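PDB 1O65: protein YiiM, which is of uncharacterised function but belongs to the MOSC-domain family and may bind molybdenum and act as an oxidoreductase on nitrogenous compounds. Local coordinates for residues A207-K211 with S212-T216. Residues are numbered along the deposited sequence; the frame is centred on the assembly and turned at random.
Sequences AGLSK and SWTRT
Leu209 reaches over the first turn of helix 211-223, where its CD1 rests 3.7 Å from Trp213 CB, the two side chains crossing at about a right angle. The site is an N-terminal helix cap in the three-helix domain of this MOSC protein, where the loop after helix 197-204 turns into the next helix. Leu209 N and CG lie anti (chi1 -168°), which sets the branched end beside Thr214, with CD2 3.5 Å from Thr214 OG1. With an alanine here both methyls go, which would probably leave Trp213 CB and the OG1 side of Thr214 without their apolar cover. Ser210 is the N-cap: its OG accepts from Trp213 N at 3.2 Å, a slightly bent bond with an N-H...O angle of 154°. The same hydroxyl is bonded to Gln127 OE1, and the backbone of Ser210 pairs with Ser126, tying the cap to strand 121-128. Lys211 N is taken up by Asp66 OD2, so a carboxylate sits at the positive end of the helix dipole, a placement likely to be favourable. Ser210 OG also lies 3.4 Å from Trp213 CB and meets the indole obliquely, while Ser212 OG lies in plane at the indole's edge. Beyond the cap, Trp213 packs edge-to-face with Trp191 and touches Leu203, joining this helix to its two predecessors. Regular i to i+4 bonding begins at once: Thr214 N donates to Ser210 O at 2.9 Å, and Arg215 N to Lys211 O. The hydroxyl of Thr214 turns back beside its own backbone N (chi1 -65°), where OG1 stands 3.2 Å from Ser210 O.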
loop_
_atom_site.group_PDB
_atom_site.type_symbol
_atom_site.label_atom_id
_atom_site.label_comp_id
_atom_site.label_asym_id
_atom_site.label_seq_id
_atom_site.Cartn_x
_atom_site.Cartn_y
_atom_site.Cartn_z
ATOM N N ALA A 207 15.044 0.697 -3.254
ATOM C CA ALA A 207 15.069 1.858 -2.384
ATOM C C ALA A 207 13.737 1.979 -1.617
ATOM O O ALA A 207 12.714 1.489 -2.088
ATOM C CB ALA A 207 15.269 3.096 -3.264
ATOM N N GLY A 208 13.783 2.552 -0.412
ATOM C CA GLY A 208 12.622 2.840 0.389
ATOM C C GLY A 208 11.886 1.727 1.094
ATOM O O GLY A 208 10.831 1.943 1.709
ATOM N N LEU A 209 12.334 0.488 0.978
ATOM C CA LEU A 209 11.704 -0.670 1.532
ATOM C C LEU A 209 11.495 -0.537 3.042
ATOM O O LEU A 209 12.400 -0.131 3.772
ATOM C CB LEU A 209 12.518 -1.941 1.209
ATOM C CG LEU A 209 11.766 -3.249 1.507
ATOM C CD1 LEU A 209 10.508 -3.347 0.638
ATOM C CD2 LEU A 209 12.633 -4.466 1.331
ATOM N N SER A 210 10.276 -0.858 3.488
ATOM C CA SER A 210 10.011 -0.764 4.929
ATOM C C SER A 210 10.914 -1.733 5.699
ATOM O O SER A 210 11.221 -2.833 5.206
ATOM C CB SER A 210 8.547 -1.084 5.226
ATOM O OG SER A 210 8.327 -2.458 4.954
ATOM N N LYS A 211 11.230 -1.370 6.931
ATOM C CA LYS A 211 12.111 -2.168 7.787
ATOM C C LYS A 211 11.548 -3.566 7.983
ATOM O O LYS A 211 12.279 -4.564 7.892
ATOM C CB LYS A 211 12.367 -1.509 9.134
ATOM C CG LYS A 211 13.164 -0.212 9.057
ATOM C CD LYS A 211 13.486 0.243 10.482
ATOM C CE LYS A 211 14.491 1.372 10.503
ATOM N NZ LYS A 211 14.360 2.296 9.324
ATOM N N SER A 212 10.244 -3.638 8.151
ATOM C CA SER A 212 9.596 -4.938 8.337
ATOM C C SER A 212 9.716 -5.789 7.072
ATOM O O SER A 212 9.917 -6.995 7.158
ATOM C CB SER A 212 8.147 -4.731 8.755
ATOM O OG SER A 212 7.363 -4.450 7.628
ATOM N N TRP A 213 9.611 -5.216 5.874
ATOM C CA TRP A 213 9.782 -6.062 4.677
ATOM C C TRP A 213 11.246 -6.451 4.525
ATOM O O TRP A 213 11.535 -7.564 4.087
ATOM C CB TRP A 213 9.188 -5.390 3.439
ATOM C CG TRP A 213 7.731 -5.706 3.278
ATOM C CD1 TRP A 213 6.748 -5.468 4.195
ATOM C CD2 TRP A 213 7.104 -6.360 2.166
ATOM N NE1 TRP A 213 5.548 -5.917 3.705
ATOM C CE2 TRP A 213 5.731 -6.470 2.474
ATOM C CE3 TRP A 213 7.569 -6.867 0.956
ATOM C CZ2 TRP A 213 4.805 -7.049 1.608
ATOM C CZ3 TRP A 213 6.651 -7.441 0.083
ATOM C CH2 TRP A 213 5.287 -7.531 0.408
ATOM N N THR A 214 12.181 -5.574 4.893
ATOM C CA THR A 214 13.606 -5.897 4.852
ATOM C C THR A 214 13.907 -7.093 5.753
ATOM O O THR A 214 14.592 -8.054 5.401
ATOM C CB THR A 214 14.433 -4.681 5.326
ATOM O OG1 THR A 214 14.235 -3.611 4.370
ATOM C CG2 THR A 214 15.903 -5.034 5.424
ATOM N N ARG A 215 13.344 -7.032 6.963
ATOM C CA ARG A 215 13.461 -8.087 7.950
ATOM C C ARG A 215 12.922 -9.409 7.431
ATOM O O ARG A 215 13.635 -10.417 7.416
ATOM C CB ARG A 215 12.699 -7.659 9.224
ATOM C CG ARG A 215 12.726 -8.708 10.312
ATOM C CD ARG A 215 11.874 -8.330 11.497
ATOM N NE ARG A 215 12.176 -9.071 12.675
ATOM C CZ ARG A 215 12.184 -10.336 12.994
ATOM N NH1 ARG A 215 11.853 -11.279 12.115
ATOM N NH2 ARG A 215 12.537 -10.678 14.245
ATOM N N THR A 216 11.689 -9.432 6.927
ATOM C CA THR A 216 11.115 -10.679 6.412
ATOM C C THR A 216 11.993 -11.276 5.314
ATOM O O THR A 216 12.307 -12.468 5.296
ATOM C CB THR A 216 9.725 -10.424 5.815
ATOM O OG1 THR A 216 8.894 -9.897 6.851
ATOM C CG2 THR A 216 9.105 -11.685 5.228
HETATM O O HOH W 1 15.253 -1.387 5.081
#